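Side-chain contacts in charybdin (Charybdis maritima, PDB 2B7U), which belongs to the ribosome-inactivating proteins of plants, a family whose fold joins a mixed beta-sheet to a largely helical region: residues V8-E13 and K29-S34; F171-N176 and P191-N196. All blocks are in the same frame, centred on the assembly; numbering follows the deposited sequence.

Contact 1: residues V8-E13 and K29-S34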
# COMPACT_ATOMS: atom_id res chain seq x y z
N VAL A 8 -3.85 -0.24 -16.46
CA VAL A 8 -3.49 0.92 -15.67
C VAL A 8 -4.62 1.94 -15.73
O VAL A 8 -4.77 2.65 -16.73
CB VAL A 8 -2.15 1.53 -16.11
CG1 VAL A 8 -2.09 1.66 -17.58
CG2 VAL A 8 -1.90 2.88 -15.43
N LYS A 9 -5.42 1.99 -14.68
CA LYS A 9 -6.57 2.89 -14.61
C LYS A 9 -6.18 4.37 -14.59
O LYS A 9 -6.88 5.20 -15.20
CB LYS A 9 -7.43 2.59 -13.37
CG LYS A 9 -8.08 1.17 -13.29
CD LYS A 9 -8.29 0.57 -14.65
CE LYS A 9 -9.34 -0.53 -14.70
NZ LYS A 9 -9.97 -0.63 -16.08
N PHE A 10 -5.08 4.70 -13.92
CA PHE A 10 -4.62 6.08 -13.83
C PHE A 10 -3.17 6.09 -13.37
O PHE A 10 -2.64 5.05 -12.93
CB PHE A 10 -5.52 6.90 -12.87
CG PHE A 10 -5.46 6.45 -11.43
CD1 PHE A 10 -4.50 6.96 -10.57
CD2 PHE A 10 -6.37 5.53 -10.92
CE1 PHE A 10 -4.41 6.54 -9.26
CE2 PHE A 10 -6.29 5.11 -9.62
CZ PHE A 10 -5.33 5.62 -8.77
N THR A 11 -2.55 7.26 -13.50
CA THR A 11 -1.18 7.51 -13.06
C THR A 11 -1.17 8.74 -12.15
O THR A 11 -1.82 9.76 -12.46
CB THR A 11 -0.22 7.71 -14.25
OG1 THR A 11 -0.22 6.54 -15.09
CG2 THR A 11 1.22 7.99 -13.78
N VAL A 12 -0.47 8.63 -11.04
CA VAL A 12 -0.21 9.78 -10.15
C VAL A 12 1.31 9.97 -10.08
O VAL A 12 2.06 9.01 -10.12
CB VAL A 12 -0.81 9.63 -8.71
CG1 VAL A 12 -2.32 9.78 -8.79
CG2 VAL A 12 -0.44 8.28 -8.05
N GLU A 13 1.74 11.22 -9.94
CA GLU A 13 3.16 11.54 -9.98
C GLU A 13 3.52 12.47 -8.83
O GLU A 13 2.81 13.43 -8.55
CB GLU A 13 3.52 12.13 -11.34
CG GLU A 13 4.96 12.57 -11.49
CD GLU A 13 5.29 13.07 -12.89
OE1 GLU A 13 4.39 13.03 -13.79
OE2 GLU A 13 6.45 13.52 -13.11
N LYS A 29 -4.03 11.88 0.40
CA LYS A 29 -5.48 12.14 0.43
C LYS A 29 -6.04 12.09 -0.99
O LYS A 29 -7.08 11.49 -1.23
CB LYS A 29 -5.75 13.46 1.10
CG LYS A 29 -5.56 13.38 2.61
CD LYS A 29 -5.53 14.74 3.28
CE LYS A 29 -6.87 15.42 3.30
NZ LYS A 29 -6.86 16.78 3.92
N ASN A 30 -5.34 12.70 -1.93
CA ASN A 30 -5.78 12.66 -3.32
C ASN A 30 -5.75 11.26 -3.89
O ASN A 30 -6.63 10.87 -4.67
CB ASN A 30 -4.96 13.62 -4.19
CG ASN A 30 -5.21 15.07 -3.85
OD1 ASN A 30 -6.25 15.41 -3.30
ND2 ASN A 30 -4.27 15.94 -4.20
N LEU A 31 -4.75 10.47 -3.51
CA LEU A 31 -4.64 9.12 -4.00
C LEU A 31 -5.81 8.26 -3.50
O LEU A 31 -6.37 7.46 -4.24
CB LEU A 31 -3.30 8.53 -3.58
CG LEU A 31 -3.04 7.09 -3.99
CD1 LEU A 31 -3.26 6.87 -5.49
CD2 LEU A 31 -1.68 6.63 -3.57
N ARG A 32 -6.18 8.43 -2.24
CA ARG A 32 -7.36 7.73 -1.71
C ARG A 32 -8.64 8.04 -2.50
O ARG A 32 -9.43 7.14 -2.80
CB ARG A 32 -7.55 8.08 -0.25
CG ARG A 32 -6.52 7.52 0.68
CD ARG A 32 -6.60 8.15 2.02
NE ARG A 32 -5.63 7.64 2.99
CZ ARG A 32 -5.25 8.33 4.08
NH1 ARG A 32 -4.36 7.83 4.91
NH2 ARG A 32 -5.78 9.52 4.35
N ARG A 33 -8.83 9.30 -2.83
CA ARG A 33 -9.96 9.70 -3.63
C ARG A 33 -9.91 9.06 -5.02
O ARG A 33 -10.94 8.64 -5.53
CB ARG A 33 -10.00 11.22 -3.73
CG ARG A 33 -11.14 11.75 -4.50
CD ARG A 33 -10.89 13.22 -4.71
NE ARG A 33 -11.96 14.08 -4.20
CZ ARG A 33 -12.60 15.00 -4.91
NH1 ARG A 33 -13.54 15.72 -4.32
NH2 ARG A 33 -12.32 15.22 -6.19
N SER A 34 -8.72 9.01 -5.62
CA SER A 34 -8.53 8.45 -6.97
C SER A 34 -8.83 6.96 -6.98
O SER A 34 -9.30 6.43 -7.97
CB SER A 34 -7.11 8.65 -7.48
OG SER A 34 -6.86 10.03 -7.74
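Phe10 and Val12 of the edge strand 7-15 reach out from the mixed sheet to meet Leu31 and Ser34 of helix 21-35, the first helix of the ribosome-inactivating protein fold. The two short segments run antiparallel, at 179°, with their axes 10.5 Å apart. No hydrogen bond joins them, and side chains fill the interval.

The aromatic contact is a CH-pi interaction. CB of Ser34 sits over one face of the Phe10 ring, 4.1 Å from its centroid and shifted toward the rim, close to CZ. The same ring brings CE2 to 3.7 Å from the backbone O of Ser34, so the last turn of the segment is touched through both its side chain and its carbonyl. With chi1 at 65°, CG of Phe10 lies between the backbone N and the carbonyl carbon, and from there the ring extends toward the helix. Phe58 of the adjacent strand 56-64 meets this ring with nearly parallel planes, while Leu35 and Phe27 of helix 21-35 add further cover to Phe10 and Val12 respectively.

The apolar contacts converge on one methyl group. Leu31 is buried, and although its CB does not point straight at the strand, CG stands anti to the backbone N (chi1 178°) and carries CD1 across. Both strand side chains cross Leu31 at roughly a right angle. CD1 of Leu31 comes in at the edge of the Phe10 ring, in its plane and 4.0 Å from CE1, and the same CD1 lies 4.1 Å from CG2 of Val12.

Contact 2: residues F171-N176 and P191-N196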
# COMPACT_ATOMS: atom_id res chain seq x y z
N PHE A 171 -3.82 3.48 6.10
CA PHE A 171 -4.02 3.84 7.52
C PHE A 171 -3.72 5.29 7.83
O PHE A 171 -2.64 5.78 7.55
CB PHE A 171 -3.16 2.96 8.42
CG PHE A 171 -3.63 1.52 8.46
CD1 PHE A 171 -4.73 1.17 9.22
CD2 PHE A 171 -2.98 0.55 7.74
CE1 PHE A 171 -5.15 -0.15 9.25
CE2 PHE A 171 -3.40 -0.77 7.76
CZ PHE A 171 -4.48 -1.11 8.53
N VAL A 172 -4.69 5.95 8.45
CA VAL A 172 -4.55 7.33 8.88
C VAL A 172 -3.32 7.58 9.73
O VAL A 172 -2.58 8.54 9.49
CB VAL A 172 -5.85 7.77 9.64
CG1 VAL A 172 -5.70 9.17 10.24
CG2 VAL A 172 -7.06 7.68 8.67
N ASP A 173 -3.10 6.73 10.72
CA ASP A 173 -2.04 6.96 11.72
C ASP A 173 -0.66 6.78 11.09
O ASP A 173 0.32 7.41 11.52
CB ASP A 173 -2.18 6.01 12.91
CG ASP A 173 -3.40 6.31 13.75
OD1 ASP A 173 -3.49 7.45 14.25
OD2 ASP A 173 -4.27 5.43 13.87
N ILE A 174 -0.57 5.92 10.08
CA ILE A 174 0.68 5.67 9.35
C ILE A 174 1.01 6.88 8.47
O ILE A 174 2.15 7.39 8.51
CB ILE A 174 0.65 4.33 8.57
CG1 ILE A 174 0.48 3.18 9.56
CG2 ILE A 174 1.94 4.14 7.80
CD1 ILE A 174 0.44 1.81 8.95
N ALA A 175 0.03 7.36 7.69
CA ALA A 175 0.21 8.59 6.92
C ALA A 175 0.65 9.74 7.80
O ALA A 175 1.58 10.47 7.45
CB ALA A 175 -1.03 8.98 6.18
N ASN A 176 -0.01 9.90 8.94
CA ASN A 176 0.35 10.98 9.89
C ASN A 176 1.79 10.83 10.35
O ASN A 176 2.56 11.82 10.39
CB ASN A 176 -0.58 11.00 11.11
CG ASN A 176 -1.96 11.53 10.79
OD1 ASN A 176 -2.16 12.17 9.76
ND2 ASN A 176 -2.91 11.29 11.69
N PRO A 191 6.64 2.65 14.14
CA PRO A 191 6.33 2.03 15.43
C PRO A 191 5.82 0.61 15.26
O PRO A 191 5.08 0.34 14.34
CB PRO A 191 5.24 2.94 16.00
CG PRO A 191 5.45 4.25 15.32
CD PRO A 191 5.89 3.90 13.95
N GLN A 192 6.22 -0.29 16.16
CA GLN A 192 5.85 -1.70 16.03
C GLN A 192 4.34 -1.90 16.02
O GLN A 192 3.82 -2.78 15.33
CB GLN A 192 6.50 -2.55 17.15
CG GLN A 192 6.43 -4.06 16.88
CD GLN A 192 7.39 -4.87 17.75
OE1 GLN A 192 7.88 -5.92 17.33
NE2 GLN A 192 7.64 -4.39 18.95
N TRP A 193 3.60 -1.08 16.77
CA TRP A 193 2.15 -1.25 16.82
C TRP A 193 1.51 -0.99 15.45
O TRP A 193 0.50 -1.62 15.08
CB TRP A 193 1.52 -0.39 17.90
CG TRP A 193 1.37 1.08 17.65
CD1 TRP A 193 2.25 2.08 17.99
CD2 TRP A 193 0.25 1.72 17.04
NE1 TRP A 193 1.73 3.30 17.62
CE2 TRP A 193 0.50 3.11 17.04
CE3 TRP A 193 -0.95 1.26 16.49
CZ2 TRP A 193 -0.40 4.03 16.51
CZ3 TRP A 193 -1.84 2.19 15.98
CH2 TRP A 193 -1.56 3.54 15.99
N MET A 194 2.09 -0.06 14.70
CA MET A 194 1.62 0.22 13.34
C MET A 194 1.91 -0.95 12.40
O MET A 194 1.11 -1.26 11.52
CB MET A 194 2.21 1.53 12.82
CG MET A 194 1.71 2.71 13.56
SD MET A 194 2.32 4.28 12.91
CE MET A 194 1.65 5.38 14.17
N GLN A 195 3.05 -1.61 12.56
CA GLN A 195 3.28 -2.85 11.81
C GLN A 195 2.31 -3.97 12.21
O GLN A 195 1.60 -4.58 11.38
CB GLN A 195 4.72 -3.32 12.03
CG GLN A 195 5.02 -4.60 11.26
CD GLN A 195 6.33 -5.20 11.67
OE1 GLN A 195 6.55 -5.50 12.84
NE2 GLN A 195 7.21 -5.40 10.71
N ASN A 196 2.23 -4.26 13.50
CA ASN A 196 1.58 -5.47 13.94
C ASN A 196 0.09 -5.36 14.18
O ASN A 196 -0.69 -6.35 14.01
CB ASN A 196 2.22 -5.95 15.25
CG ASN A 196 3.66 -6.38 15.09
OD1 ASN A 196 4.39 -6.47 16.09
ND2 ASN A 196 4.07 -6.66 13.88
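Met194 lays its extended side chain over the start of helix 172-180, overlapping Ile174 and Asp173 together. Its CE methyl ends 3.6 Å from the backbone O of Asp173 and 4.1 Å from CB of the same residue. One atom back from CE, SD of Met194 lies 4.0 Å from CG1 of Ile174, the two side chains running alongside each other with opposite headings. Ile174 branches at CB, and its CG1 lies beside the backbone N (chi1 -62°); with chi2 extended, CD1 carries on to the backbone O of Met194.

Trp193 touches Asp173 by its edge. CH2 is 3.9 Å from OD2, which lies in the plane of the indole, while the carboxylate is turned 60° from that plane. CG of Met194 covers the centre of one indole face, and Tyr226 stacks on the ring as well. The other carboxylate oxygen of Asp173, OD1, is hydrogen-bonded to N4 of a bound MES molecule, probably from the crystallisation liquor.

The axes of segments 172-176 and 192-196, on helices 172-180 and 192-199, cross at -139° with a closest approach of 10.7 Å. His177 of the first helix extends the contact along Met194, and Phe171, just before that helix, packs on Leu198 and meets Trp202 of helix 202-214.

How the contacts relate
Both segments of contact 1 come ahead of contact 2 in the sequence, and the two centres are about 21 Å apart. The first joins helix 21-35 to the edge of the mixed sheet; the second joins two helices of the helical region. Arg32, on helix 21-35, bridges the interval: its NH1 packs 3.7 Å from CB of Ala175 and 3.8 Å from the backbone O of Phe171. Hydrogen bonds from Arg32 NE to Thr169 O and from NH1 to Ala168 O tie the same guanidinium group to the end of helix 151-170, just ahead of segment 171-176. The bound MES lies by contact 2 rather than contact 1, its nearest atom about 3 Å from the side chain of Asp173.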